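Local coordinates for dihydroorotase (Campylobacter jejuni subsp. jejuni, PDB 3PNU), which probably catalyses the reversible cyclization of carbamoyl aspartate to dihydroorotate in pyrimidine biosynthesis, using two zinc ions per subunit, at residues L95-Y100 / E136-T141; T141-S146 / K178-L183. All coordinates share one frame; numbering follows the deposited sequence.

Contacts 1 and 2 follow one another along helix 135-147 of the TIM barrel, their centres 10 Å apart. Contact 1 sets the earlier turns, 136-141, against the loop 95-100 that follows strand 90-93; contact 2 sets the later turns, 141-146, against the end of helix 170-179 and the turn that leads to strand 185-187. T141 belongs to both. The two also touch directly, F97 CE1 lying 4.0 Å from L142 CD2 and K139 CA 3.8 Å from F180 CZ. In the chain the loop 95-100 comes first, then the shared helix, then 178-183, and the helix ties these two separated parts into the same side of the barrel.

Contact 1: residues L95-Y100 / E136-T141; sequences LFFKNY and EYLKPT
The loop after barrel strand 90-93 meets the early turns of helix 135-147, and T141 makes the polar link: its OG1 donates to Y100 O at 2.6 Å, the hydroxyl meeting the carbonyl oxygen from a little out of its plane (16°). The same rotation about chi1 (-52°) sets OG1 beside the T141 backbone N and turns CG2 to the F97 ring, 3.9 Å from CE1. F97 reaches this spot with CG anti to its backbone N, and L138 CD2 packs obliquely on the ring tip, 3.6 Å from CZ. Farther out, the N99 amide stands nearly upright over one face of the Y137 ring, with its CG over that face and the planes 85° apart, and its ND2 comes within 3.1 Å of Y137 CZ. N99 is the centre of an inverse gamma turn, closed by Y100 N bonding to K98 O. Y100 OH gives a bond of 2.7 Å to F96 O in the carbonyl plane, which ties its ring back across the loop, while F104 stacks on that ring. F97 also touches I115 and V130, its side chain about 12 Å from a bound zinc ion. The whole is strand-loop to helix packing in the wall of an amidohydrolase TIM barrel.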
# COMPACT_ATOMS: atom_id res chain seq x y z
N LEU A 95 -1.82 -13.77 27.66
CA LEU A 95 -1.86 -15.05 26.99
C LEU A 95 -2.52 -14.85 25.63
O LEU A 95 -3.32 -13.91 25.42
CB LEU A 95 -2.70 -16.07 27.78
CG LEU A 95 -2.14 -16.61 29.09
CD1 LEU A 95 -3.08 -17.62 29.64
CD2 LEU A 95 -0.77 -17.24 28.87
N PHE A 96 -2.17 -15.74 24.71
CA PHE A 96 -2.70 -15.77 23.37
C PHE A 96 -4.05 -16.41 23.48
O PHE A 96 -4.20 -17.45 24.15
CB PHE A 96 -1.78 -16.61 22.53
CG PHE A 96 -2.13 -16.66 21.09
CD1 PHE A 96 -1.48 -15.83 20.19
CD2 PHE A 96 -3.06 -17.57 20.62
CE1 PHE A 96 -1.77 -15.89 18.85
CE2 PHE A 96 -3.36 -17.63 19.29
CZ PHE A 96 -2.72 -16.79 18.40
N PHE A 97 -5.06 -15.83 22.86
CA PHE A 97 -6.40 -16.37 23.01
C PHE A 97 -6.64 -17.74 22.38
O PHE A 97 -6.18 -18.03 21.29
CB PHE A 97 -7.45 -15.42 22.44
CG PHE A 97 -8.85 -15.89 22.68
CD1 PHE A 97 -9.56 -15.45 23.75
CD2 PHE A 97 -9.42 -16.83 21.84
CE1 PHE A 97 -10.85 -15.89 23.98
CE2 PHE A 97 -10.71 -17.29 22.07
CZ PHE A 97 -11.42 -16.82 23.12
N LYS A 98 -7.40 -18.54 23.11
CA LYS A 98 -7.89 -19.84 22.67
C LYS A 98 -9.02 -20.14 23.65
O LYS A 98 -9.26 -19.34 24.55
CB LYS A 98 -6.81 -20.93 22.69
CG LYS A 98 -6.48 -21.51 24.06
CD LYS A 98 -5.55 -22.72 23.92
CE LYS A 98 -5.52 -23.54 25.20
NZ LYS A 98 -4.65 -24.74 25.10
N ASN A 99 -9.70 -21.27 23.51
CA ASN A 99 -10.88 -21.59 24.36
C ASN A 99 -10.60 -22.06 25.78
O ASN A 99 -11.07 -23.12 26.19
CB ASN A 99 -11.72 -22.67 23.67
CG ASN A 99 -12.13 -22.29 22.28
OD1 ASN A 99 -12.29 -21.10 21.97
ND2 ASN A 99 -12.30 -23.29 21.43
N TYR A 100 -9.87 -21.26 26.55
CA TYR A 100 -9.55 -21.64 27.92
C TYR A 100 -10.84 -21.87 28.72
O TYR A 100 -11.86 -21.26 28.42
CB TYR A 100 -8.73 -20.55 28.59
CG TYR A 100 -7.43 -20.19 27.92
CD1 TYR A 100 -7.25 -18.96 27.27
CD2 TYR A 100 -6.36 -21.07 27.93
CE1 TYR A 100 -6.03 -18.63 26.66
CE2 TYR A 100 -5.15 -20.75 27.33
CZ TYR A 100 -4.99 -19.53 26.69
OH TYR A 100 -3.78 -19.26 26.10
N GLU A 136 -21.58 -19.62 20.77
CA GLU A 136 -21.47 -20.74 21.72
C GLU A 136 -20.05 -21.27 21.85
O GLU A 136 -19.61 -21.63 22.93
CB GLU A 136 -22.48 -21.86 21.40
CG GLU A 136 -23.93 -21.40 21.65
CD GLU A 136 -24.20 -20.98 23.11
OE1 GLU A 136 -23.77 -21.71 24.04
OE2 GLU A 136 -24.88 -19.94 23.33
N TYR A 137 -19.34 -21.31 20.74
CA TYR A 137 -17.96 -21.75 20.73
C TYR A 137 -17.10 -20.90 21.71
O TYR A 137 -16.27 -21.43 22.44
CB TYR A 137 -17.46 -21.64 19.31
CG TYR A 137 -16.01 -21.97 19.09
CD1 TYR A 137 -15.58 -23.30 19.06
CD2 TYR A 137 -15.08 -20.96 18.87
CE1 TYR A 137 -14.25 -23.61 18.84
CE2 TYR A 137 -13.74 -21.25 18.65
CZ TYR A 137 -13.33 -22.58 18.63
OH TYR A 137 -12.01 -22.88 18.41
N LEU A 138 -17.32 -19.59 21.74
CA LEU A 138 -16.57 -18.70 22.62
C LEU A 138 -17.23 -18.45 23.97
O LEU A 138 -16.59 -17.96 24.89
CB LEU A 138 -16.39 -17.34 21.93
CG LEU A 138 -15.61 -17.32 20.62
CD1 LEU A 138 -15.80 -15.97 19.93
CD2 LEU A 138 -14.13 -17.64 20.84
N LYS A 139 -18.50 -18.80 24.13
CA LYS A 139 -19.20 -18.46 25.37
C LYS A 139 -18.57 -18.85 26.71
O LYS A 139 -18.38 -17.99 27.58
CB LYS A 139 -20.68 -18.91 25.32
CG LYS A 139 -21.45 -18.58 26.60
CD LYS A 139 -22.97 -18.63 26.42
CE LYS A 139 -23.48 -17.43 25.62
NZ LYS A 139 -24.97 -17.45 25.45
N PRO A 140 -18.23 -20.13 26.89
CA PRO A 140 -17.66 -20.48 28.21
C PRO A 140 -16.47 -19.61 28.62
O PRO A 140 -16.43 -19.11 29.74
CB PRO A 140 -17.24 -21.95 28.02
CG PRO A 140 -18.10 -22.45 26.91
CD PRO A 140 -18.26 -21.28 25.98
N THR A 141 -15.53 -19.44 27.70
CA THR A 141 -14.34 -18.65 27.95
C THR A 141 -14.62 -17.17 28.22
O THR A 141 -14.13 -16.61 29.20
CB THR A 141 -13.41 -18.73 26.77
OG1 THR A 141 -13.20 -20.11 26.45
CG2 THR A 141 -12.07 -18.02 27.07

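Contact 2: residues T141-S146 / K178-L183; sequences TLEAMS and KHFPRL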
# COMPACT_ATOMS: atom_id res chain seq x y z
N THR A 141 -15.53 -19.44 27.70
CA THR A 141 -14.34 -18.65 27.95
C THR A 141 -14.62 -17.17 28.22
O THR A 141 -14.13 -16.61 29.20
CB THR A 141 -13.41 -18.73 26.77
OG1 THR A 141 -13.20 -20.11 26.45
CG2 THR A 141 -12.07 -18.02 27.07
N LEU A 142 -15.41 -16.53 27.36
CA LEU A 142 -15.69 -15.10 27.54
C LEU A 142 -16.51 -14.80 28.79
O LEU A 142 -16.39 -13.70 29.38
CB LEU A 142 -16.34 -14.50 26.29
CG LEU A 142 -15.50 -14.57 25.01
CD1 LEU A 142 -16.22 -13.87 23.88
CD2 LEU A 142 -14.14 -13.98 25.20
N GLU A 143 -17.34 -15.76 29.21
CA GLU A 143 -18.13 -15.59 30.43
C GLU A 143 -17.26 -15.70 31.66
O GLU A 143 -17.44 -14.95 32.61
CB GLU A 143 -19.30 -16.57 30.49
CG GLU A 143 -20.44 -16.17 29.57
CD GLU A 143 -21.69 -17.05 29.73
OE1 GLU A 143 -21.58 -18.16 30.32
OE2 GLU A 143 -22.77 -16.62 29.26
N ALA A 144 -16.32 -16.63 31.66
CA ALA A 144 -15.39 -16.78 32.77
C ALA A 144 -14.56 -15.49 32.84
O ALA A 144 -14.36 -14.92 33.92
CB ALA A 144 -14.50 -17.98 32.58
N MET A 145 -14.09 -15.02 31.68
CA MET A 145 -13.29 -13.79 31.63
C MET A 145 -14.07 -12.64 32.20
O MET A 145 -13.52 -11.79 32.90
CB MET A 145 -12.83 -13.46 30.22
CG MET A 145 -11.73 -14.37 29.72
SD MET A 145 -11.13 -13.93 28.08
CE MET A 145 -10.49 -12.27 28.32
N SER A 146 -15.35 -12.63 31.88
CA SER A 146 -16.24 -11.59 32.34
C SER A 146 -16.35 -11.68 33.87
O SER A 146 -16.10 -10.70 34.58
CB SER A 146 -17.60 -11.74 31.63
OG SER A 146 -18.42 -10.60 31.82
N LYS A 178 -22.63 -6.93 22.82
CA LYS A 178 -24.02 -7.17 23.17
C LYS A 178 -24.20 -8.50 23.91
O LYS A 178 -24.95 -8.58 24.87
CB LYS A 178 -24.90 -7.12 21.93
CG LYS A 178 -24.91 -5.74 21.29
CD LYS A 178 -25.98 -5.57 20.20
CE LYS A 178 -25.71 -6.39 18.97
NZ LYS A 178 -26.79 -6.13 17.96
N HIS A 179 -23.49 -9.53 23.45
CA HIS A 179 -23.58 -10.85 24.05
C HIS A 179 -22.78 -10.96 25.34
O HIS A 179 -23.07 -11.83 26.14
CB HIS A 179 -23.10 -11.92 23.08
CG HIS A 179 -24.11 -12.33 22.05
ND1 HIS A 179 -24.21 -11.73 20.81
CD2 HIS A 179 -25.06 -13.30 22.08
CE1 HIS A 179 -25.18 -12.31 20.12
NE2 HIS A 179 -25.71 -13.26 20.87
N PHE A 180 -21.78 -10.12 25.54
CA PHE A 180 -20.96 -10.20 26.76
C PHE A 180 -20.81 -8.81 27.34
O PHE A 180 -19.72 -8.26 27.36
CB PHE A 180 -19.61 -10.83 26.42
CG PHE A 180 -19.72 -12.21 25.81
CD1 PHE A 180 -19.91 -13.33 26.62
CD2 PHE A 180 -19.64 -12.40 24.45
CE1 PHE A 180 -20.02 -14.59 26.06
CE2 PHE A 180 -19.74 -13.64 23.90
CZ PHE A 180 -19.93 -14.74 24.70
N PRO A 181 -21.91 -8.25 27.84
CA PRO A 181 -21.94 -6.87 28.29
C PRO A 181 -21.13 -6.50 29.51
O PRO A 181 -20.94 -5.31 29.75
CB PRO A 181 -23.44 -6.60 28.51
CG PRO A 181 -24.03 -7.95 28.79
CD PRO A 181 -23.17 -8.97 28.12
N ARG A 182 -20.66 -7.48 30.27
CA ARG A 182 -19.85 -7.19 31.44
C ARG A 182 -18.38 -7.47 31.15
O ARG A 182 -17.54 -7.35 32.03
CB ARG A 182 -20.31 -8.02 32.65
CG ARG A 182 -21.78 -7.78 33.02
CD ARG A 182 -22.25 -8.68 34.16
NE ARG A 182 -21.91 -10.09 33.93
CZ ARG A 182 -22.60 -10.95 33.17
NH1 ARG A 182 -23.69 -10.56 32.51
NH2 ARG A 182 -22.17 -12.21 33.07
N LEU A 183 -18.08 -7.84 29.91
CA LEU A 183 -16.69 -8.10 29.51
C LEU A 183 -16.05 -6.79 29.02
O LEU A 183 -16.67 -6.04 28.27
CB LEU A 183 -16.68 -9.11 28.38
CG LEU A 183 -15.34 -9.60 27.81
CD1 LEU A 183 -14.48 -10.35 28.84
CD2 LEU A 183 -15.60 -10.50 26.63
O HOH W 1 -20.23 -10.02 30.12
O HOH W 2 -15.69 -8.20 33.51
O HOH W 3 -19.64 -11.46 34.31
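F180 and L183, at the two ends of a type I beta turn, press their side chains against one flank of helix 135-147, with L142 as the main bump between them. L142 crosses the F180 ring at about a right angle and lies over one face: its CB stands 3.8 Å from the ring centroid, 15° off the normal, in a CH-pi contact, and its CD1 reaches F180 CE2 at 3.5 Å. E143 meets the same ring differently, its CG at the edge and near the ring plane, 3.9 Å from CE1. The ring is thus set into the angle between two successive side chains of the helix, one over its face and one along its rim. L183 fills the next hollow. Its CG, anti to the backbone N (chi1 -178°), swings the isobutyl group toward the helix, where the two methyls straddle the gap between L142 and M145, CD1 on M145 CB at 3.8 Å and CD2 on L142 CD2 at 4.0 Å.

Beyond this apolar patch the join is made through water. S146 OG sits close against R182 CB, 3.3 Å away, and hydrogen-bonds two waters; one accepts from R182 N and the other from R182 NE. A third water donates to both S146 O, at 2.8 Å, and R182 O. The turn itself is closed by L183 N bonding to F180 O, and R182 has a weak, long ion pair with D147.

L152 of strand 152-154 touches both L142 and M145, L105 of helix 102-108 touches M145, and I135 at the start of helix 135-147 packs on F180. The join therefore brings the end of helix 170-179 and the turn before strand 185-187 alongside helix 135-147, next to strand 152-154.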